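Local coordinates for protein L-Ribose isomerase (Acinetobacter, PDB 4Q0P) that probably catalyses the reversible isomerisation of L-ribose to L-ribulose in a metal-dependent active site held inside a cupin-type beta barrel, at residues K169-S174 against S247-T252; S173-L178 against L198-C203; Y219-T224 against P235-M240. All coordinates share one frame; numbering follows the deposited sequence.

Interaction 1: residues K169-S174 against S247-T252. With NCO (cobalt hexammine(III)), chain G.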
loop_
_atom_site.group_PDB
_atom_site.type_symbol
_atom_site.label_atom_id
_atom_site.label_comp_id
_atom_site.label_asym_id
_atom_site.label_seq_id
_atom_site.Cartn_x
_atom_site.Cartn_y
_atom_site.Cartn_z
ATOM N N LYS A 169 -19.744 -22.191 -19.649
ATOM C CA LYS A 169 -20.642 -23.047 -20.419
ATOM C C LYS A 169 -20.453 -22.844 -21.914
ATOM O O LYS A 169 -20.556 -21.725 -22.414
ATOM C CB LYS A 169 -22.099 -22.757 -20.060
ATOM C CG LYS A 169 -22.500 -23.152 -18.647
ATOM C CD LYS A 169 -22.637 -24.659 -18.508
ATOM C CE LYS A 169 -23.104 -25.034 -17.107
ATOM N NZ LYS A 169 -22.121 -24.613 -16.069
ATOM N N GLY A 170 -20.183 -23.935 -22.626
ATOM C CA GLY A 170 -19.996 -23.858 -24.061
ATOM C C GLY A 170 -18.575 -23.538 -24.478
ATOM O O GLY A 170 -18.304 -23.334 -25.661
ATOM N N ARG A 171 -17.657 -23.500 -23.516
ATOM C CA ARG A 171 -16.266 -23.190 -23.829
ATOM C C ARG A 171 -15.292 -24.116 -23.118
ATOM O O ARG A 171 -14.084 -23.877 -23.114
ATOM C CB ARG A 171 -15.963 -21.741 -23.452
ATOM C CG ARG A 171 -16.935 -20.761 -24.070
ATOM C CD ARG A 171 -16.246 -19.489 -24.459
ATOM N NE ARG A 171 -17.156 -18.571 -25.132
ATOM C CZ ARG A 171 -16.827 -17.339 -25.491
ATOM N NH1 ARG A 171 -15.609 -16.880 -25.232
ATOM N NH2 ARG A 171 -17.711 -16.567 -26.109
ATOM N N GLU A 172 -15.822 -25.177 -22.525
ATOM C CA GLU A 172 -14.993 -26.120 -21.800
ATOM C C GLU A 172 -13.899 -26.751 -22.658
ATOM O O GLU A 172 -12.776 -26.956 -22.184
ATOM C CB GLU A 172 -15.867 -27.215 -21.180
ATOM C CG GLU A 172 -16.938 -26.675 -20.239
ATOM C CD GLU A 172 -18.284 -26.458 -20.914
ATOM O OE1 GLU A 172 -18.315 -26.012 -22.082
ATOM O OE2 GLU A 172 -19.318 -26.722 -20.260
ATOM N N SER A 173 -14.205 -27.035 -23.919
ATOM C CA SER A 173 -13.225 -27.672 -24.795
ATOM C C SER A 173 -12.006 -26.811 -25.116
ATOM O O SER A 173 -10.921 -27.337 -25.352
ATOM C CB SER A 173 -13.887 -28.126 -26.101
ATOM O OG SER A 173 -14.163 -27.022 -26.942
ATOM N N SER A 174 -12.172 -25.491 -25.117
ATOM C CA SER A 174 -11.051 -24.602 -25.420
ATOM C C SER A 174 -9.927 -24.726 -24.394
ATOM O O SER A 174 -8.803 -24.280 -24.640
ATOM C CB SER A 174 -11.526 -23.145 -25.492
ATOM O OG SER A 174 -12.040 -22.709 -24.245
ATOM N N SER A 247 -10.990 -20.244 -28.647
ATOM C CA SER A 247 -12.408 -20.168 -28.968
ATOM C C SER A 247 -12.669 -19.051 -29.977
ATOM O O SER A 247 -12.333 -17.892 -29.733
ATOM C CB SER A 247 -13.210 -19.917 -27.693
ATOM O OG SER A 247 -14.593 -19.854 -27.975
ATOM N N ASP A 248 -13.272 -19.401 -31.111
ATOM C CA ASP A 248 -13.561 -18.421 -32.156
ATOM C C ASP A 248 -14.438 -17.281 -31.649
ATOM O O ASP A 248 -14.238 -16.121 -32.014
ATOM C CB ASP A 248 -14.249 -19.094 -33.348
ATOM C CG ASP A 248 -13.463 -20.273 -33.887
ATOM O OD1 ASP A 248 -13.506 -21.355 -33.261
ATOM O OD2 ASP A 248 -12.795 -20.116 -34.933
ATOM N N ALA A 249 -15.408 -17.622 -30.806
ATOM C CA ALA A 249 -16.325 -16.641 -30.245
ATOM C C ALA A 249 -15.623 -15.651 -29.317
ATOM O O ALA A 249 -16.256 -14.743 -28.778
ATOM C CB ALA A 249 -17.441 -17.352 -29.495
ATOM N N ALA A 250 -14.318 -15.825 -29.138
ATOM C CA ALA A 250 -13.544 -14.951 -28.265
ATOM C C ALA A 250 -12.695 -13.937 -29.029
ATOM O O ALA A 250 -12.486 -12.822 -28.555
ATOM C CB ALA A 250 -12.657 -15.790 -27.351
ATOM N N ASN A 251 -12.210 -14.321 -30.208
ATOM C CA ASN A 251 -11.373 -13.436 -31.024
ATOM C C ASN A 251 -12.099 -12.212 -31.570
ATOM O O ASN A 251 -11.475 -11.181 -31.841
ATOM C CB ASN A 251 -10.768 -14.207 -32.204
ATOM C CG ASN A 251 -9.364 -14.700 -31.922
ATOM O OD1 ASN A 251 -9.165 -15.647 -31.166
ATOM N ND2 ASN A 251 -8.377 -14.050 -32.529
ATOM N N THR A 252 -13.411 -12.327 -31.735
ATOM C CA THR A 252 -14.207 -11.229 -32.272
ATOM C C THR A 252 -14.650 -10.211 -31.223
ATOM O O THR A 252 -14.171 -9.076 -31.212
ATOM C CB THR A 252 -15.453 -11.763 -32.997
ATOM O OG1 THR A 252 -16.259 -12.516 -32.080
ATOM C CG2 THR A 252 -15.043 -12.659 -34.155
HETATM CO CO NCO G . -8.694 -20.122 -34.235
HETATM N N1 NCO G . -7.966 -18.469 -34.120
HETATM N N2 NCO G . -9.651 -19.596 -35.677
HETATM N N3 NCO G . -7.733 -20.646 -32.790
HETATM N N4 NCO G . -10.047 -19.601 -33.149
HETATM N N5 NCO G . -7.343 -20.640 -35.319
HETATM N N6 NCO G . -9.424 -21.774 -34.350
#
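Arg171 lies over Ser247 and Ala249, and these packing touches, rather than its charge, make most of the contact. Over one face of its guanidinium sit Ser247 OG and the methyl of Ala249, with Ala249 CB 3.5 Å from Arg171 NH2. Ala250 CB approaches obliquely, 3.8 Å from Arg171 NH1. Closer to the root, Arg171 CD passes Ser247 OG at 3.9 Å. A bend at chi2 (-144°) carries the chain past Ser247 and sets its flat end against the short helix 248-251. The two serines meet more loosely, Ser174 CB to Ser247 CB at 4.3 Å.

In the fold, which is of the cupin type, this joins two connections outside the regular strands: the long loop between strands 132-137 and 180-185, and the helical turn that follows the short strand 244-245.

Hydrogen bonds stiffen each side separately. The carbonyl of Arg171 takes two donors, Ser174 N and, at 2.6 Å from Arg171 O, Ser174 OG, which lies in the carbonyl plane at a C=O...donor angle of 149°. In the other segment, Ala250 N bonds to Ser247 O at 2.9 Å, closing the turn that presents both alanine methyls.

Charged groups find their partners elsewhere. Arg171 NH1 forms a salt bridge with Glu72 and a hydrogen bond to Phe53 O, while NH2 pairs with Asp56; together they fix the rotation of the buried guanidinium. Asp248 points away from the contact, and its OD2 accepts a bond of 3.3 Å from N2 of a cobalt hexammine, which Asp244 and Phe245 O also hold.

Interaction 2: residues S173-L178 against L198-C203. With CO (cobalt (II) ion), chain B; 0MK (beta-L-ribopyranose), chain F.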
loop_
_atom_site.group_PDB
_atom_site.type_symbol
_atom_site.label_atom_id
_atom_site.label_comp_id
_atom_site.label_asym_id
_atom_site.label_seq_id
_atom_site.Cartn_x
_atom_site.Cartn_y
_atom_site.Cartn_z
ATOM N N SER A 173 -14.205 -27.035 -23.919
ATOM C CA SER A 173 -13.225 -27.672 -24.795
ATOM C C SER A 173 -12.006 -26.811 -25.116
ATOM O O SER A 173 -10.921 -27.337 -25.352
ATOM C CB SER A 173 -13.887 -28.126 -26.101
ATOM O OG SER A 173 -14.163 -27.022 -26.942
ATOM N N SER A 174 -12.172 -25.491 -25.117
ATOM C CA SER A 174 -11.051 -24.602 -25.420
ATOM C C SER A 174 -9.927 -24.726 -24.394
ATOM O O SER A 174 -8.803 -24.280 -24.640
ATOM C CB SER A 174 -11.526 -23.145 -25.492
ATOM O OG SER A 174 -12.040 -22.709 -24.245
ATOM N N TYR A 175 -10.222 -25.343 -23.252
ATOM C CA TYR A 175 -9.222 -25.506 -22.196
ATOM C C TYR A 175 -8.498 -26.854 -22.210
ATOM O O TYR A 175 -7.498 -27.025 -21.514
ATOM C CB TYR A 175 -9.864 -25.301 -20.814
ATOM C CG TYR A 175 -10.387 -23.899 -20.558
ATOM C CD1 TYR A 175 -11.573 -23.460 -21.144
ATOM C CD2 TYR A 175 -9.689 -23.010 -19.733
ATOM C CE1 TYR A 175 -12.056 -22.178 -20.918
ATOM C CE2 TYR A 175 -10.160 -21.718 -19.503
ATOM C CZ TYR A 175 -11.349 -21.306 -20.099
ATOM O OH TYR A 175 -11.827 -20.022 -19.891
ATOM N N GLU A 176 -8.999 -27.798 -23.006
ATOM C CA GLU A 176 -8.427 -29.145 -23.105
ATOM C C GLU A 176 -6.903 -29.277 -23.120
ATOM O O GLU A 176 -6.339 -30.043 -22.338
ATOM C CB GLU A 176 -8.989 -29.856 -24.340
ATOM C CG GLU A 176 -10.396 -30.393 -24.170
ATOM C CD GLU A 176 -10.467 -31.482 -23.122
ATOM O OE1 GLU A 176 -10.790 -31.175 -21.956
ATOM O OE2 GLU A 176 -10.184 -32.651 -23.466
ATOM N N LYS A 177 -6.240 -28.545 -24.009
ATOM C CA LYS A 177 -4.782 -28.616 -24.129
ATOM C C LYS A 177 -3.965 -27.902 -23.051
ATOM O O LYS A 177 -2.758 -28.130 -22.926
ATOM C CB LYS A 177 -4.355 -28.094 -25.505
ATOM C CG LYS A 177 -4.776 -28.980 -26.666
ATOM C CD LYS A 177 -4.300 -28.397 -27.994
ATOM C CE LYS A 177 -4.143 -29.473 -29.066
ATOM N NZ LYS A 177 -5.388 -30.248 -29.295
ATOM N N LEU A 178 -4.603 -27.030 -22.284
ATOM C CA LEU A 178 -3.900 -26.301 -21.232
ATOM C C LEU A 178 -3.866 -27.168 -19.980
ATOM O O LEU A 178 -4.495 -26.850 -18.970
ATOM C CB LEU A 178 -4.611 -24.969 -20.957
ATOM C CG LEU A 178 -4.540 -23.935 -22.090
ATOM C CD1 LEU A 178 -5.321 -24.420 -23.310
ATOM C CD2 LEU A 178 -5.119 -22.609 -21.593
ATOM N N LEU A 198 -0.050 -21.911 -25.165
ATOM C CA LEU A 198 -1.454 -21.700 -24.876
ATOM C C LEU A 198 -1.551 -21.415 -23.383
ATOM O O LEU A 198 -0.922 -22.097 -22.571
ATOM C CB LEU A 198 -2.262 -22.958 -25.213
ATOM C CG LEU A 198 -2.536 -23.251 -26.691
ATOM C CD1 LEU A 198 -3.136 -24.649 -26.849
ATOM C CD2 LEU A 198 -3.483 -22.188 -27.240
ATOM N N HIS A 199 -2.310 -20.391 -23.018
ATOM C CA HIS A 199 -2.483 -20.066 -21.615
ATOM C C HIS A 199 -3.817 -19.394 -21.322
ATOM O O HIS A 199 -4.461 -18.839 -22.205
ATOM C CB HIS A 199 -1.330 -19.185 -21.100
ATOM C CG HIS A 199 -1.153 -17.899 -21.848
ATOM N ND1 HIS A 199 -0.680 -17.845 -23.142
ATOM C CD2 HIS A 199 -1.384 -16.618 -21.480
ATOM C CE1 HIS A 199 -0.626 -16.586 -23.538
ATOM N NE2 HIS A 199 -1.049 -15.821 -22.548
ATOM N N ALA A 200 -4.227 -19.489 -20.064
ATOM C CA ALA A 200 -5.459 -18.890 -19.586
ATOM C C ALA A 200 -5.287 -18.754 -18.083
ATOM O O ALA A 200 -4.349 -19.311 -17.510
ATOM C CB ALA A 200 -6.659 -19.799 -19.900
ATOM N N PHE A 201 -6.172 -17.999 -17.447
ATOM C CA PHE A 201 -6.112 -17.844 -16.005
ATOM C C PHE A 201 -7.421 -17.306 -15.454
ATOM O O PHE A 201 -8.209 -16.687 -16.170
ATOM C CB PHE A 201 -4.918 -16.961 -15.592
ATOM C CG PHE A 201 -4.950 -15.553 -16.145
ATOM C CD1 PHE A 201 -5.642 -14.543 -15.478
ATOM C CD2 PHE A 201 -4.251 -15.228 -17.307
ATOM C CE1 PHE A 201 -5.634 -13.234 -15.959
ATOM C CE2 PHE A 201 -4.239 -13.919 -17.796
ATOM C CZ PHE A 201 -4.933 -12.919 -17.119
ATOM N N ARG A 202 -7.667 -17.578 -14.180
ATOM C CA ARG A 202 -8.885 -17.123 -13.539
ATOM C C ARG A 202 -8.609 -16.735 -12.101
ATOM O O ARG A 202 -7.534 -16.994 -11.554
ATOM C CB ARG A 202 -9.938 -18.234 -13.517
ATOM C CG ARG A 202 -9.655 -19.311 -12.452
ATOM C CD ARG A 202 -10.866 -20.208 -12.161
ATOM N NE ARG A 202 -10.607 -21.105 -11.032
ATOM C CZ ARG A 202 -11.500 -21.947 -10.512
ATOM N NH1 ARG A 202 -12.730 -22.023 -11.015
ATOM N NH2 ARG A 202 -11.164 -22.713 -9.480
ATOM N N CYS A 203 -9.612 -16.116 -11.494
ATOM C CA CYS A 203 -9.556 -15.750 -10.097
ATOM C C CYS A 203 -10.420 -16.833 -9.449
ATOM O O CYS A 203 -11.502 -17.144 -9.952
ATOM C CB CYS A 203 -10.189 -14.371 -9.876
ATOM S SG CYS A 203 -10.457 -13.968 -8.135
HETATM CO CO CO B . -1.658 -13.809 -23.038
HETATM C C1 0MK F . -8.718 -30.208 -19.207
HETATM C C2 0MK F . -9.387 -30.300 -17.837
HETATM C C3 0MK F . -8.646 -31.329 -16.989
HETATM C C4 0MK F . -7.169 -30.944 -16.874
HETATM C C5 0MK F . -6.554 -30.787 -18.269
HETATM O O1 0MK F . -9.351 -29.200 -19.979
HETATM O O2 0MK F . -10.741 -30.693 -17.992
HETATM O O3 0MK F . -8.756 -32.604 -17.602
HETATM O O4 0MK F . -6.473 -31.952 -16.159
HETATM O O5 0MK F . -7.327 -29.851 -19.052
HETATM O O HOH W 1 -2.326 -13.786 -20.943
#
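Leu178 packs down onto Ala200 and the peptide before it, and this is where the contact is tight. Its CD2 rests 3.6 Å from Ala200 CB and 3.5 Å from the backbone C of His199, so one methyl covers both side chain and peptide. The other methyl, Leu178 CD1, reaches Leu198 CB at 3.9 Å, the two leucine side chains crossing at about a right angle. Tyr175 also meets the alanine: its CE2 comes obliquely within 4.0 Å of Ala200 CB, while its OH is bonded to Glu72. A type I turn, with Leu178 N bonded to Tyr175 O at 3.0 Å, brings both side chains over the alanine.

Toward solvent the packing thins. Lys177 CB touches Leu198 CD1 at 3.9 Å, but beyond CD the chain departs, a turn at chi4 (56°) carrying NZ off. Glu176, exposed, instead receives O1 of a second beta-L-ribopyranose, distinct from the one at the metal, at 3.1 Å from its OE1.

Ala200 faces the turn, whereas His199 projects to the opposite side and binds the cobalt(II) ion through NE2 at 2.2 Å, alongside His117, His119, Glu124 and a water, and O5 of the other sugar lies close enough to complete the shell; His199 ND1 is bonded to His197 O, orienting the ring. Three histidines and a glutamate are a metal set common in cupins. The turn thus covers the face of strand 199-202 turned away from the metal, Leu178 touching Phe136 of strand 132-137 and Tyr175 touching Pro116 of strand 113-118, the two strands that flank it.

Interaction 3: residues Y219-T224 against P235-M240. With 0MK (beta-L-ribopyranose), chain C.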
loop_
_atom_site.group_PDB
_atom_site.type_symbol
_atom_site.label_atom_id
_atom_site.label_comp_id
_atom_site.label_asym_id
_atom_site.label_seq_id
_atom_site.Cartn_x
_atom_site.Cartn_y
_atom_site.Cartn_z
ATOM N N TYR A 219 5.894 -6.065 -26.506
ATOM C CA TYR A 219 4.835 -5.305 -27.164
ATOM C C TYR A 219 3.563 -6.107 -27.410
ATOM O O TYR A 219 3.614 -7.275 -27.783
ATOM C CB TYR A 219 5.341 -4.742 -28.493
ATOM C CG TYR A 219 4.464 -3.657 -29.072
ATOM C CD1 TYR A 219 4.561 -2.339 -28.614
ATOM C CD2 TYR A 219 3.547 -3.936 -30.084
ATOM C CE1 TYR A 219 3.768 -1.324 -29.155
ATOM C CE2 TYR A 219 2.749 -2.927 -30.634
ATOM C CZ TYR A 219 2.868 -1.625 -30.163
ATOM O OH TYR A 219 2.099 -0.625 -30.709
ATOM N N SER A 220 2.420 -5.457 -27.223
ATOM C CA SER A 220 1.134 -6.102 -27.422
ATOM C C SER A 220 0.491 -5.602 -28.713
ATOM O O SER A 220 -0.032 -4.489 -28.769
ATOM C CB SER A 220 0.218 -5.821 -26.228
ATOM O OG SER A 220 -1.026 -6.486 -26.368
ATOM N N HIS A 221 0.549 -6.430 -29.751
ATOM C CA HIS A 221 -0.020 -6.096 -31.056
ATOM C C HIS A 221 -1.529 -6.314 -31.040
ATOM O O HIS A 221 -1.998 -7.449 -31.097
ATOM C CB HIS A 221 0.614 -6.972 -32.136
ATOM C CG HIS A 221 2.101 -6.840 -32.221
ATOM N ND1 HIS A 221 2.720 -5.805 -32.890
ATOM C CD2 HIS A 221 3.095 -7.592 -31.691
ATOM C CE1 HIS A 221 4.031 -5.928 -32.769
ATOM N NE2 HIS A 221 4.284 -7.003 -32.045
ATOM N N GLU A 222 -2.286 -5.224 -30.969
ATOM C CA GLU A 222 -3.738 -5.319 -30.932
ATOM C C GLU A 222 -4.425 -4.197 -31.702
ATOM O O GLU A 222 -4.537 -3.073 -31.214
ATOM C CB GLU A 222 -4.225 -5.309 -29.480
ATOM C CG GLU A 222 -3.692 -6.457 -28.643
ATOM C CD GLU A 222 -4.098 -6.363 -27.180
ATOM O OE1 GLU A 222 -3.624 -5.438 -26.482
ATOM O OE2 GLU A 222 -4.894 -7.216 -26.728
ATOM N N PRO A 223 -4.880 -4.487 -32.932
ATOM C CA PRO A 223 -5.563 -3.482 -33.752
ATOM C C PRO A 223 -6.982 -3.278 -33.215
ATOM O O PRO A 223 -7.962 -3.604 -33.889
ATOM C CB PRO A 223 -5.566 -4.116 -35.144
ATOM C CG PRO A 223 -4.377 -5.035 -35.114
ATOM C CD PRO A 223 -4.497 -5.650 -33.749
ATOM N N THR A 224 -7.083 -2.745 -32.000
ATOM C CA THR A 224 -8.376 -2.521 -31.356
ATOM C C THR A 224 -9.012 -1.170 -31.682
ATOM O O THR A 224 -8.470 -0.382 -32.462
ATOM C CB THR A 224 -8.260 -2.645 -29.816
ATOM O OG1 THR A 224 -7.336 -1.668 -29.320
ATOM C CG2 THR A 224 -7.774 -4.039 -29.429
ATOM N N PRO A 235 6.310 -0.616 -40.750
ATOM C CA PRO A 235 5.254 -0.976 -41.703
ATOM C C PRO A 235 4.463 -2.248 -41.384
ATOM O O PRO A 235 3.236 -2.202 -41.263
ATOM C CB PRO A 235 6.012 -1.075 -43.022
ATOM C CG PRO A 235 7.028 0.016 -42.876
ATOM C CD PRO A 235 7.532 -0.198 -41.465
ATOM N N SER A 236 5.165 -3.370 -41.248
ATOM C CA SER A 236 4.523 -4.652 -40.963
ATOM C C SER A 236 3.564 -4.622 -39.768
ATOM O O SER A 236 2.481 -5.209 -39.814
ATOM C CB SER A 236 5.588 -5.734 -40.742
ATOM O OG SER A 236 6.423 -5.430 -39.636
ATOM N N TRP A 237 3.965 -3.931 -38.705
ATOM C CA TRP A 237 3.159 -3.829 -37.492
ATOM C C TRP A 237 1.719 -3.382 -37.726
ATOM O O TRP A 237 0.822 -3.760 -36.975
ATOM C CB TRP A 237 3.829 -2.867 -36.509
ATOM C CG TRP A 237 5.134 -3.359 -35.955
ATOM C CD1 TRP A 237 6.082 -4.093 -36.611
ATOM C CD2 TRP A 237 5.660 -3.101 -34.650
ATOM N NE1 TRP A 237 7.167 -4.303 -35.795
ATOM C CE2 TRP A 237 6.935 -3.702 -34.586
ATOM C CE3 TRP A 237 5.179 -2.412 -33.527
ATOM C CZ2 TRP A 237 7.738 -3.639 -33.442
ATOM C CZ3 TRP A 237 5.977 -2.348 -32.391
ATOM C CH2 TRP A 237 7.244 -2.958 -32.358
ATOM N N LEU A 238 1.495 -2.574 -38.758
ATOM C CA LEU A 238 0.150 -2.084 -39.050
ATOM C C LEU A 238 -0.852 -3.228 -39.201
ATOM O O LEU A 238 -0.655 -4.137 -40.008
ATOM C CB LEU A 238 0.153 -1.236 -40.327
ATOM C CG LEU A 238 -1.180 -0.570 -40.686
ATOM C CD1 LEU A 238 -1.581 0.410 -39.593
ATOM C CD2 LEU A 238 -1.049 0.148 -42.019
ATOM N N GLY A 239 -1.924 -3.176 -38.414
ATOM C CA GLY A 239 -2.945 -4.208 -38.478
ATOM C C GLY A 239 -2.468 -5.580 -38.037
ATOM O O GLY A 239 -3.148 -6.583 -38.259
ATOM N N MET A 240 -1.298 -5.630 -37.410
ATOM C CA MET A 240 -0.737 -6.891 -36.941
ATOM C C MET A 240 -1.448 -7.352 -35.671
ATOM O O MET A 240 -1.551 -6.601 -34.700
ATOM C CB MET A 240 0.756 -6.724 -36.662
ATOM C CG MET A 240 1.463 -7.990 -36.226
ATOM S SD MET A 240 3.202 -7.669 -35.891
ATOM C CE MET A 240 3.814 -7.391 -37.565
HETATM C C1 0MK C . -2.450 -10.991 -21.707
HETATM C C2 0MK C . -2.296 -9.489 -21.927
HETATM C C3 0MK C . -3.551 -8.899 -22.584
HETATM C C4 0MK C . -4.019 -9.711 -23.805
HETATM C C5 0MK C . -4.046 -11.217 -23.516
HETATM O O1 0MK C . -3.505 -11.225 -20.789
HETATM O O2 0MK C . -1.154 -9.237 -22.735
HETATM O O3 0MK C . -3.285 -7.561 -22.978
HETATM O O4 0MK C . -3.181 -9.446 -24.920
HETATM O O5 0MK C . -2.786 -11.640 -22.953
HETATM O O HOH W 2 1.451 -3.723 -34.301
#
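The imidazole of His221 is sandwiched: Met240 SD sits 3.5 Å above one face, offset toward the rim and 18° off the normal, while Tyr219 CD2 covers the opposite face. Met240 runs extended through CG and SD, bending only at its methyl, laying the sulfur against the imidazole. At the edge of that ring lie Trp237 CD2 and water 2. Toward the indole, His221 presents its edge: CE1 lies over one face of Trp237, with the planes at 80°. Trp237 CZ3 stands 3.6 Å above the centre of the tyrosine ring, the planes oblique at 47°.

Polar bonds fix the rotation of the buried imidazole. His221 ND1 is bonded to water 2 at 2.8 Å, which donates to Trp237 O at 2.7 Å; His221 NE2 is held by Glu97 O. Trp237 O also accepts Met240 N at 2.9 Å, closing a type II turn with Gly239 at positive phi.

Pro223, at the centre of an inverse gamma turn, lays its ring against that type II turn, its CD 3.2 Å from Met240 O.

Glu222 turns away from the contact; its OE2 lies 3.3 Å from O4 of a bound beta-L-ribopyranose, at best a weak bond, and forms a salt bridge with Arg254. Lys122 and Glu215 hydrogen-bond the same sugar. An aromatic cluster of Tyr219, His221 and Trp237 ties together the loop that carries Glu222 at the sugar pocket of the cupin-type barrel.

Interactions 1 and 2 branch from one loop, sharing Ser173 and Ser174, with centres about 10 Å apart; the centre of interaction 3 is about 23 and 24 Å from theirs, though the nearest atoms are about 8 and 10 Å apart, and it lies within the span of chain that interaction 1 closes. The first two are buried contacts, the third only partly so. Chemistry follows place: interaction 2 sets aliphatic side chains on the back of a metal-binding strand, interaction 1 lays a salt-bridged arginine over small residues, and interaction 3 joins two pieces of one irregular loop through aromatic rings, sulfur and water. Without direct hydrogen bonds, each rests on packing, with polar ends satisfied largely outside the segments.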